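Local coordinates for glutathione transferase (Lolium rigidum, PDB 6ZB6), which probably catalyses the conjugation of glutathione to electrophilic xenobiotics such as herbicides, as other phi-class glutathione transferases do, at residues V4-P9 / R17-L22; I116-L121 / F173-Y178; E23-D28 / Y79-V84. One frame throughout, in Å; residues are numbered along the deposited sequence.

Contacts 1 and 3 follow one another on helix 13-24, with centres about 14 Å apart: contact 1 packs the helix on strand 4-7, and contact 3 closes its C-terminal end against the loop 79-84. Between them L22 O and A27 N lie 3.1 Å apart, a probable hydrogen bond. Contact 2 belongs to the helical C-terminal domain; its centre is about 19 Å from that of contact 1, yet the two touch where V20 CG2 meets F173 CD2 at 3.7 Å. It lines the pocket of S-(p-nitrobenzyl)glutathione with Y118 and Y175, whereas the V18 side chain of contact 1 stays about 7 Å from the ligand. Contacts 2 and 3, about 27 Å apart between centres, do not touch.

Contact 1: residues V4-P9 / R17-L22; sequences VKVFGP and RVLVFL
V6 is the hub of this contact. Its CG2 methyl reaches into the side chains of helix 17-22 and meets three of them at once: L22 CD1 at 3.8 Å, V18 CG1 at 4.0 Å and L19 CD2 at 4.1 Å. With chi1 at -176°, CG1 of V6 lies opposite the backbone N and CG2 beside that N, and it is this second branch that does all the touching. The V18 and L22 side chains run past V6 head to tail, while L19 starts out alongside the interface, and its CD2 branch is the part that reaches V6. One turn further along the helix and two residues back on the strand, V4 CG2 meets the other methyl of L22, CD2, at 3.8 Å, so the leucine fork spans both valines. I71 and V75 of helix 68-78 continue this apolar layer over V18 and L22, and every residue that touches is buried. K5 and, beyond the strand, P9 form the looser side: both point away from the helix and are partly exposed, and K5 NZ makes a long, weak ion pair with E30. F7 misses the helix but is buried against V32 and Q59. Strand and helix run nearly antiparallel, at 157° with axes 10.2 Å apart, the geometry of the first half of the beta-alpha-beta unit 4-7, 13-24, 29-32 in the thioredoxin-like domain of glutathione transferases.

Contact 2: residues I116-L121 / F173-Y178; sequences IVYQCL and FPYTFY. With GTB (S-(p-nitrobenzyl)glutathione), chain G.
V117 and Y178 carry the apolar packing between these two helices, V117 CG1 lying 3.8 Å from Y178 CB as the side chains pass at a slant. The other valine branch, CG2, rests against backbone, 3.6 Å from Y175 O. A turn later L121 crosses Y178 at about a right angle, its CD1 sitting 3.6 Å from Y178 O and close to Y178 CB as well. L121 gets there with chi1 at -101°, away from the usual staggered values, at the end of a wider pi-type turn over 118-121. The Y178 ring itself leads away from the contact: F177 CD2 lies above one of its faces, toward the rim, and its hydroxyl bonds to M11 O in the N-terminal domain.

Aromatic contact is slighter. Y118 CE2 comes to the edge of the Y175 ring, near its plane, at 4.4 Å from Y175 CE2. The helices, crossing at 39° with axes 10.1 Å apart, belong to the all-helical C-terminal domain of the glutathione transferase fold, and the side where these two tyrosines project forms part of the ligand pocket, in the region where the electrophilic substrate is held in this family.

Polar contact runs through one water, which bridges the Y118 and Y175 hydroxyls and lies 2.8 Å from Y118 OH, at the edge of that ring and in its plane. Y175 OH is gripped a second time by N14 ND2, which ties it to helix 13-24.

Against the bound S-(p-nitrobenzyl)glutathione, Y118 OH comes within 3.2 Å of C2' on the nitrobenzyl ring, while Y175 OH lies 3.9 Å from C', the benzylic carbon next to the sulfur.

Contact 3: residues E23-D28 / Y79-V84; sequences EEVGAD and YKTGEV
This is a surface contact between two chain turns at the ends of helices: residues 23-28 finish helix 13-24 and turn toward strand 29-32, and residues 79-84 leave helix 68-78 on the way to helix 92-127. A27 and Y79 make its most sharply defined interaction. The A27 methyl stands over the centre of the tyrosine ring in a CH-pi contact, CB 3.5 Å from the ring centroid and 6° off the normal, so all six ring carbons lie at similar distances from it. Next to it V25 lies crosswise to Y79, with V25 CG2 3.6 Å from Y79 CB. The branch used is the one that chi1, -56°, places between the backbone N and the carbonyl carbon. Two neighbours thus pack against the tyrosine, A27 over the ring face and V25 at the root of the side chain.

A Schellman motif sets this up. G26 leaves the helix with positive phi, its N making a weak bond back to E23 O at 3.1 Å, and A27 N probably bonds to L22 O. With the chain turned this way, V25 and A27 both direct their CB toward the loop.

Further along, V84 CG2 lies 3.7 Å from E24 O. The E24 carboxylate has its main partner elsewhere, in a salt bridge from OE2 to R204 NE, while its OE1 only comes loosely near V84 CG1, at 4.4 Å.

The outer part of the loop is softer. T81, poorly ordered, donates through OG1 to Y79 O at 3.3 Å, a bond local to the loop, in the carbonyl plane and with a C=O...OG1 angle of 159°; its OG1 merely brushes V25. K80, whose CB points away from 23-28, adds a weak bond from NZ to V84 O.

Contact 1: residues V4-P9 / R17-L22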
loop_
_atom_site.group_PDB
_atom_site.type_symbol
_atom_site.label_atom_id
_atom_site.label_comp_id
_atom_site.label_asym_id
_atom_site.label_seq_id
_atom_site.Cartn_x
_atom_site.Cartn_y
_atom_site.Cartn_z
ATOM N N VAL A 4 -17.071 -9.843 -1.775
ATOM C CA VAL A 4 -16.872 -8.858 -0.724
ATOM C C VAL A 4 -16.886 -7.458 -1.326
ATOM O O VAL A 4 -16.691 -7.265 -2.529
ATOM C CB VAL A 4 -15.568 -9.138 0.037
ATOM C CG1 VAL A 4 -15.644 -10.511 0.689
ATOM C CG2 VAL A 4 -14.352 -9.033 -0.923
ATOM N N LYS A 5 -17.136 -6.466 -0.477
ATOM C CA LYS A 5 -17.260 -5.086 -0.918
ATOM C C LYS A 5 -16.193 -4.242 -0.250
ATOM O O LYS A 5 -16.027 -4.300 0.969
ATOM C CB LYS A 5 -18.631 -4.496 -0.582
ATOM C CG LYS A 5 -19.811 -5.192 -1.215
ATOM C CD LYS A 5 -21.078 -4.428 -0.854
ATOM C CE LYS A 5 -22.301 -5.026 -1.507
ATOM N NZ LYS A 5 -23.352 -3.994 -1.721
ATOM N N VAL A 6 -15.504 -3.432 -1.044
ATOM C CA VAL A 6 -14.561 -2.443 -0.538
ATOM C C VAL A 6 -15.146 -1.068 -0.811
ATOM O O VAL A 6 -15.541 -0.769 -1.945
ATOM C CB VAL A 6 -13.180 -2.603 -1.201
ATOM C CG1 VAL A 6 -12.182 -1.636 -0.580
ATOM C CG2 VAL A 6 -12.715 -4.038 -1.041
ATOM N N PHE A 7 -15.185 -0.228 0.218
ATOM C CA PHE A 7 -15.769 1.107 0.125
ATOM C C PHE A 7 -14.655 2.138 0.007
ATOM O O PHE A 7 -13.795 2.231 0.890
ATOM C CB PHE A 7 -16.642 1.403 1.345
ATOM C CG PHE A 7 -17.848 0.516 1.441
ATOM C CD1 PHE A 7 -17.773 -0.701 2.101
ATOM C CD2 PHE A 7 -19.046 0.881 0.833
ATOM C CE1 PHE A 7 -18.875 -1.542 2.181
ATOM C CE2 PHE A 7 -20.163 0.049 0.912
ATOM C CZ PHE A 7 -20.074 -1.162 1.582
ATOM N N GLY A 8 -14.672 2.905 -1.085
ATOM C CA GLY A 8 -13.657 3.896 -1.332
ATOM C C GLY A 8 -13.135 3.779 -2.757
ATOM O O GLY A 8 -13.168 2.704 -3.368
ATOM N N PRO A 9 -12.641 4.882 -3.306
ATOM C CA PRO A 9 -12.093 4.849 -4.672
ATOM C C PRO A 9 -10.800 4.051 -4.751
ATOM O O PRO A 9 -9.970 4.086 -3.840
ATOM C CB PRO A 9 -11.855 6.328 -4.994
ATOM C CG PRO A 9 -11.832 7.027 -3.663
ATOM C CD PRO A 9 -12.734 6.251 -2.768
ATOM N N ARG A 17 -4.385 -0.857 -1.327
ATOM C CA ARG A 17 -3.697 -1.891 -0.555
ATOM C C ARG A 17 -4.532 -3.167 -0.490
ATOM O O ARG A 17 -4.039 -4.266 -0.774
ATOM C CB ARG A 17 -3.374 -1.362 0.849
ATOM C CG ARG A 17 -2.653 -2.371 1.742
ATOM C CD ARG A 17 -2.724 -2.013 3.230
ATOM N NE ARG A 17 -2.395 -0.612 3.491
ATOM C CZ ARG A 17 -1.162 -0.108 3.419
ATOM N NH1 ARG A 17 -0.133 -0.897 3.123
ATOM N NH2 ARG A 17 -0.950 1.184 3.652
ATOM N N VAL A 18 -5.821 -3.021 -0.164
ATOM C CA VAL A 18 -6.741 -4.154 -0.090
ATOM C C VAL A 18 -6.943 -4.788 -1.465
ATOM O O VAL A 18 -6.937 -6.017 -1.611
ATOM C CB VAL A 18 -8.080 -3.691 0.513
ATOM C CG1 VAL A 18 -9.107 -4.853 0.548
ATOM C CG2 VAL A 18 -7.868 -3.058 1.903
ATOM N N LEU A 19 -7.135 -3.962 -2.494
ATOM C CA LEU A 19 -7.375 -4.504 -3.827
ATOM C C LEU A 19 -6.205 -5.364 -4.291
ATOM O O LEU A 19 -6.407 -6.392 -4.944
ATOM C CB LEU A 19 -7.651 -3.372 -4.819
ATOM C CG LEU A 19 -8.774 -2.395 -4.456
ATOM C CD1 LEU A 19 -9.084 -1.435 -5.612
ATOM C CD2 LEU A 19 -10.039 -3.130 -3.994
ATOM N N VAL A 20 -4.975 -4.964 -3.955
ATOM C CA VAL A 20 -3.811 -5.783 -4.287
ATOM C C VAL A 20 -3.962 -7.186 -3.702
ATOM O O VAL A 20 -3.794 -8.191 -4.401
ATOM C CB VAL A 20 -2.515 -5.105 -3.810
ATOM C CG1 VAL A 20 -1.365 -6.115 -3.835
ATOM C CG2 VAL A 20 -2.173 -3.885 -4.718
ATOM N N PHE A 21 -4.286 -7.282 -2.412
ATOM C CA PHE A 21 -4.346 -8.616 -1.825
ATOM C C PHE A 21 -5.549 -9.402 -2.330
ATOM O O PHE A 21 -5.447 -10.621 -2.518
ATOM C CB PHE A 21 -4.300 -8.507 -0.306
ATOM C CG PHE A 21 -2.988 -7.970 0.181
ATOM C CD1 PHE A 21 -1.823 -8.700 -0.017
ATOM C CD2 PHE A 21 -2.900 -6.705 0.755
ATOM C CE1 PHE A 21 -0.596 -8.206 0.397
ATOM C CE2 PHE A 21 -1.664 -6.196 1.172
ATOM C CZ PHE A 21 -0.515 -6.943 0.995
ATOM N N LEU A 22 -6.670 -8.729 -2.614
ATOM C CA LEU A 22 -7.777 -9.411 -3.274
ATOM C C LEU A 22 -7.339 -10.003 -4.605
ATOM O O LEU A 22 -7.703 -11.131 -4.944
ATOM C CB LEU A 22 -8.948 -8.452 -3.475
ATOM C CG LEU A 22 -9.815 -8.179 -2.236
ATOM C CD1 LEU A 22 -10.656 -6.920 -2.430
ATOM C CD2 LEU A 22 -10.693 -9.403 -1.896
#

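Contact 2: residues I116-L121 / F173-Y178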
loop_
_atom_site.group_PDB
_atom_site.type_symbol
_atom_site.label_atom_id
_atom_site.label_comp_id
_atom_site.label_asym_id
_atom_site.label_seq_id
_atom_site.Cartn_x
_atom_site.Cartn_y
_atom_site.Cartn_z
ATOM N N ILE A 116 6.428 12.915 1.600
ATOM C CA ILE A 116 6.821 13.397 0.282
ATOM C C ILE A 116 5.670 13.253 -0.702
ATOM O O ILE A 116 5.429 14.144 -1.524
ATOM C CB ILE A 116 8.090 12.669 -0.198
ATOM C CG1 ILE A 116 9.228 12.893 0.804
ATOM C CG2 ILE A 116 8.516 13.187 -1.593
ATOM C CD1 ILE A 116 10.304 11.829 0.779
ATOM N N VAL A 117 4.923 12.149 -0.624
ATOM C CA VAL A 117 3.755 11.974 -1.483
ATOM C C VAL A 117 2.701 13.031 -1.169
ATOM O O VAL A 117 2.126 13.647 -2.077
ATOM C CB VAL A 117 3.185 10.549 -1.339
ATOM C CG1 VAL A 117 1.872 10.431 -2.098
ATOM C CG2 VAL A 117 4.196 9.530 -1.840
ATOM N N TYR A 118 2.433 13.254 0.125
ATOM C CA TYR A 118 1.472 14.280 0.530
ATOM C C TYR A 118 1.882 15.649 0.015
ATOM O O TYR A 118 1.079 16.365 -0.596
ATOM C CB TYR A 118 1.351 14.322 2.054
ATOM C CG TYR A 118 0.308 13.390 2.610
ATOM C CD1 TYR A 118 -1.017 13.791 2.729
ATOM C CD2 TYR A 118 0.647 12.104 3.018
ATOM C CE1 TYR A 118 -1.978 12.934 3.242
ATOM C CE2 TYR A 118 -0.304 11.237 3.528
ATOM C CZ TYR A 118 -1.614 11.657 3.637
ATOM O OH TYR A 118 -2.554 10.795 4.147
ATOM N N GLN A 119 3.134 16.032 0.260
ATOM C CA GLN A 119 3.555 17.391 -0.047
ATOM C C GLN A 119 3.682 17.629 -1.547
ATOM O O GLN A 119 3.434 18.746 -2.013
ATOM C CB GLN A 119 4.880 17.695 0.646
ATOM C CG GLN A 119 4.807 17.744 2.158
ATOM C CD GLN A 119 3.951 18.888 2.660
ATOM O OE1 GLN A 119 3.781 19.892 1.976
ATOM N NE2 GLN A 119 3.405 18.737 3.867
ATOM N N CYS A 120 4.052 16.603 -2.319
ATOM C CA CYS A 120 4.336 16.783 -3.736
ATOM C C CYS A 120 3.145 16.432 -4.623
ATOM O O CYS A 120 3.039 16.972 -5.730
ATOM C CB CYS A 120 5.538 15.920 -4.138
ATOM S SG CYS A 120 7.113 16.444 -3.452
ATOM N N LEU A 121 2.231 15.580 -4.147
ATOM C CA LEU A 121 1.113 15.089 -4.954
ATOM C C LEU A 121 -0.233 15.431 -4.329
ATOM O O LEU A 121 -0.991 16.213 -4.912
ATOM C CB LEU A 121 1.248 13.579 -5.151
ATOM C CG LEU A 121 1.792 13.068 -6.478
ATOM C CD1 LEU A 121 1.429 11.596 -6.641
ATOM C CD2 LEU A 121 1.237 13.899 -7.618
ATOM N N PHE A 173 3.630 -1.225 -1.654
ATOM C CA PHE A 173 3.278 -0.784 -3.006
ATOM C C PHE A 173 2.511 0.536 -3.062
ATOM O O PHE A 173 2.930 1.442 -3.803
ATOM C CB PHE A 173 2.510 -1.883 -3.737
ATOM C CG PHE A 173 1.728 -1.362 -4.896
ATOM C CD1 PHE A 173 2.381 -0.998 -6.072
ATOM C CD2 PHE A 173 0.361 -1.179 -4.797
ATOM C CE1 PHE A 173 1.675 -0.488 -7.134
ATOM C CE2 PHE A 173 -0.356 -0.672 -5.846
ATOM C CZ PHE A 173 0.304 -0.320 -7.034
ATOM N N PRO A 174 1.366 0.698 -2.388
ATOM C CA PRO A 174 0.490 1.840 -2.727
ATOM C C PRO A 174 1.111 3.209 -2.536
ATOM O O PRO A 174 0.959 4.067 -3.418
ATOM C CB PRO A 174 -0.717 1.652 -1.792
ATOM C CG PRO A 174 -0.692 0.207 -1.427
ATOM C CD PRO A 174 0.754 -0.177 -1.369
ATOM N N TYR A 175 1.808 3.456 -1.425
ATOM C CA TYR A 175 2.411 4.779 -1.281
ATOM C C TYR A 175 3.652 4.927 -2.151
ATOM O O TYR A 175 3.897 6.008 -2.690
ATOM C CB TYR A 175 2.762 5.073 0.174
ATOM C CG TYR A 175 1.569 5.410 1.049
ATOM C CD1 TYR A 175 0.800 4.409 1.599
ATOM C CD2 TYR A 175 1.228 6.733 1.332
ATOM C CE1 TYR A 175 -0.288 4.693 2.399
ATOM C CE2 TYR A 175 0.138 7.038 2.146
ATOM C CZ TYR A 175 -0.620 6.006 2.677
ATOM O OH TYR A 175 -1.705 6.258 3.500
ATOM N N THR A 176 4.466 3.872 -2.277
ATOM C CA THR A 176 5.675 3.987 -3.100
ATOM C C THR A 176 5.310 4.192 -4.562
ATOM O O THR A 176 5.994 4.930 -5.283
ATOM C CB THR A 176 6.557 2.748 -2.934
ATOM O OG1 THR A 176 6.869 2.582 -1.551
ATOM C CG2 THR A 176 7.900 2.887 -3.719
ATOM N N PHE A 177 4.235 3.544 -5.014
ATOM C CA PHE A 177 3.722 3.787 -6.356
ATOM C C PHE A 177 3.551 5.279 -6.630
ATOM O O PHE A 177 4.000 5.790 -7.664
ATOM C CB PHE A 177 2.393 3.060 -6.552
ATOM C CG PHE A 177 1.785 3.305 -7.899
ATOM C CD1 PHE A 177 2.361 2.764 -9.035
ATOM C CD2 PHE A 177 0.669 4.111 -8.034
ATOM C CE1 PHE A 177 1.817 3.002 -10.288
ATOM C CE2 PHE A 177 0.120 4.349 -9.282
ATOM C CZ PHE A 177 0.694 3.789 -10.407
ATOM N N TYR A 178 2.912 5.997 -5.703
ATOM C CA TYR A 178 2.681 7.427 -5.889
ATOM C C TYR A 178 3.962 8.232 -5.723
ATOM O O TYR A 178 4.145 9.251 -6.410
ATOM C CB TYR A 178 1.605 7.923 -4.921
ATOM C CG TYR A 178 0.197 7.604 -5.385
ATOM C CD1 TYR A 178 -0.197 7.869 -6.691
ATOM C CD2 TYR A 178 -0.738 7.041 -4.521
ATOM C CE1 TYR A 178 -1.475 7.578 -7.134
ATOM C CE2 TYR A 178 -2.029 6.745 -4.952
ATOM C CZ TYR A 178 -2.394 7.018 -6.263
ATOM O OH TYR A 178 -3.676 6.727 -6.718
HETATM N N1 GTB G . -4.907 3.432 8.921
HETATM C CA1 GTB G . -5.989 3.614 7.965
HETATM C C1 GTB G . -6.001 2.432 6.984
HETATM O O11 GTB G . -4.919 1.915 6.594
HETATM O O12 GTB G . -7.090 1.962 6.557
HETATM C CB1 GTB G . -5.745 4.940 7.235
HETATM C CG1 GTB G . -6.858 5.135 6.207
HETATM C CD1 GTB G . -6.819 6.528 5.604
HETATM O OE1 GTB G . -5.996 7.329 5.928
HETATM N N2 GTB G . -7.812 6.863 4.612
HETATM C CA2 GTB G . -7.766 8.197 4.048
HETATM C C2 GTB G . -9.040 8.925 4.450
HETATM O O2 GTB G . -10.106 8.393 4.414
HETATM C CB2 GTB G . -7.657 8.100 2.525
HETATM S SG2 GTB G . -6.042 7.350 2.103
HETATM N N3 GTB G . -8.944 10.290 4.907
HETATM C CA3 GTB G . -10.158 10.986 5.282
HETATM C C3 GTB G . -10.065 11.479 6.723
HETATM O O31 GTB G . -10.816 12.418 7.107
HETATM O O32 GTB G . -9.248 10.952 7.528
HETATM C "C'" GTB G . -4.727 8.509 2.582
HETATM C "C1'" GTB G . -4.926 9.810 1.810
HETATM C "C2'" GTB G . -5.228 10.978 2.492
HETATM C "C3'" GTB G . -5.411 12.165 1.798
HETATM C "C4'" GTB G . -5.287 12.185 0.416
HETATM N N41 GTB G . -5.482 13.433 -0.321
HETATM O O41 GTB G . -5.675 14.650 0.357
HETATM O O42 GTB G . -5.484 13.412 -1.493
HETATM C "C5'" GTB G . -4.987 11.013 -0.266
HETATM C "C6'" GTB G . -4.805 9.825 0.427
HETATM O O HOH W 1 -1.623 8.313 4.952
#

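Contact 3: residues E23-D28 / Y79-V84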
loop_
_atom_site.group_PDB
_atom_site.type_symbol
_atom_site.label_atom_id
_atom_site.label_comp_id
_atom_site.label_asym_id
_atom_site.label_seq_id
_atom_site.Cartn_x
_atom_site.Cartn_y
_atom_site.Cartn_z
ATOM N N GLU A 23 -6.552 -9.256 -5.382
ATOM C CA GLU A 23 -6.124 -9.775 -6.671
ATOM C C GLU A 23 -5.102 -10.888 -6.503
ATOM O O GLU A 23 -5.067 -11.814 -7.316
ATOM C CB GLU A 23 -5.553 -8.647 -7.532
ATOM C CG GLU A 23 -6.616 -7.730 -8.089
ATOM C CD GLU A 23 -7.448 -8.393 -9.162
ATOM O OE1 GLU A 23 -6.962 -9.362 -9.787
ATOM O OE2 GLU A 23 -8.595 -7.942 -9.384
ATOM N N GLU A 24 -4.270 -10.818 -5.459
ATOM C CA GLU A 24 -3.256 -11.847 -5.261
ATOM C C GLU A 24 -3.889 -13.218 -5.042
ATOM O O GLU A 24 -3.352 -14.235 -5.497
ATOM C CB GLU A 24 -2.345 -11.480 -4.087
ATOM C CG GLU A 24 -1.302 -10.390 -4.428
ATOM C CD GLU A 24 -0.120 -10.890 -5.265
ATOM O OE1 GLU A 24 0.126 -12.113 -5.330
ATOM O OE2 GLU A 24 0.591 -10.046 -5.855
ATOM N N VAL A 25 -5.040 -13.266 -4.360
ATOM C CA VAL A 25 -5.723 -14.530 -4.115
ATOM C C VAL A 25 -6.850 -14.788 -5.106
ATOM O O VAL A 25 -7.543 -15.812 -5.001
ATOM C CB VAL A 25 -6.245 -14.599 -2.664
ATOM C CG1 VAL A 25 -5.088 -14.383 -1.699
ATOM C CG2 VAL A 25 -7.366 -13.566 -2.425
ATOM N N GLY A 26 -7.054 -13.894 -6.066
ATOM C CA GLY A 26 -8.026 -14.144 -7.112
ATOM C C GLY A 26 -9.461 -14.144 -6.638
ATOM O O GLY A 26 -10.291 -14.850 -7.209
ATOM N N ALA A 27 -9.778 -13.353 -5.619
ATOM C CA ALA A 27 -11.128 -13.291 -5.077
ATOM C C ALA A 27 -11.950 -12.259 -5.831
ATOM O O ALA A 27 -11.445 -11.196 -6.194
ATOM C CB ALA A 27 -11.100 -12.936 -3.590
ATOM N N ASP A 28 -13.223 -12.574 -6.055
ATOM C CA ASP A 28 -14.151 -11.591 -6.592
ATOM C C ASP A 28 -14.407 -10.494 -5.564
ATOM O O ASP A 28 -14.402 -10.733 -4.351
ATOM C CB ASP A 28 -15.476 -12.252 -6.978
ATOM C CG ASP A 28 -15.366 -13.119 -8.220
ATOM O OD1 ASP A 28 -14.241 -13.331 -8.734
ATOM O OD2 ASP A 28 -16.423 -13.598 -8.678
ATOM N N TYR A 79 -9.356 -16.511 1.856
ATOM C CA TYR A 79 -9.156 -17.102 0.541
ATOM C C TYR A 79 -7.863 -17.894 0.440
ATOM O O TYR A 79 -7.403 -18.153 -0.672
ATOM C CB TYR A 79 -9.199 -16.015 -0.535
ATOM C CG TYR A 79 -10.549 -15.344 -0.609
ATOM C CD1 TYR A 79 -11.625 -15.968 -1.227
ATOM C CD2 TYR A 79 -10.751 -14.094 -0.042
ATOM C CE1 TYR A 79 -12.864 -15.355 -1.285
ATOM C CE2 TYR A 79 -11.979 -13.475 -0.097
ATOM C CZ TYR A 79 -13.031 -14.105 -0.717
ATOM O OH TYR A 79 -14.254 -13.478 -0.759
ATOM N N LYS A 80 -7.281 -18.292 1.574
ATOM C CA LYS A 80 -5.992 -18.979 1.607
ATOM C C LYS A 80 -5.946 -20.070 0.546
ATOM O O LYS A 80 -6.710 -21.041 0.611
ATOM C CB LYS A 80 -5.720 -19.551 3.005
ATOM C CG LYS A 80 -4.393 -20.291 3.134
ATOM C CD LYS A 80 -3.191 -19.369 2.901
ATOM C CE LYS A 80 -1.867 -20.130 3.008
ATOM N NZ LYS A 80 -1.631 -21.087 1.880
ATOM N N THR A 81 -5.074 -19.881 -0.451
ATOM C CA THR A 81 -5.105 -20.679 -1.673
ATOM C C THR A 81 -4.347 -21.988 -1.505
ATOM O O THR A 81 -4.860 -23.059 -1.838
ATOM C CB THR A 81 -4.505 -19.887 -2.846
ATOM O OG1 THR A 81 -5.191 -18.638 -3.008
ATOM C CG2 THR A 81 -4.624 -20.688 -4.131
ATOM N N GLY A 82 -3.121 -21.915 -0.994
ATOM C CA GLY A 82 -2.174 -23.003 -1.131
ATOM C C GLY A 82 -1.160 -22.666 -2.208
ATOM O O GLY A 82 0.039 -22.924 -2.054
ATOM N N GLU A 83 -1.644 -22.083 -3.308
ATOM C CA GLU A 83 -0.779 -21.505 -4.329
ATOM C C GLU A 83 -0.126 -20.204 -3.867
ATOM O O GLU A 83 0.941 -19.844 -4.378
ATOM C CB GLU A 83 -1.588 -21.269 -5.613
ATOM C CG GLU A 83 -0.920 -20.420 -6.690
ATOM C CD GLU A 83 -1.929 -19.809 -7.655
ATOM O OE1 GLU A 83 -3.078 -20.302 -7.718
ATOM O OE2 GLU A 83 -1.576 -18.831 -8.351
ATOM N N VAL A 84 -0.735 -19.496 -2.912
ATOM C CA VAL A 84 -0.239 -18.215 -2.415
ATOM C C VAL A 84 -0.197 -18.275 -0.893
ATOM O O VAL A 84 -1.207 -18.587 -0.254
ATOM C CB VAL A 84 -1.122 -17.040 -2.879
ATOM C CG1 VAL A 84 -0.352 -15.728 -2.823
ATOM C CG2 VAL A 84 -1.663 -17.293 -4.280
#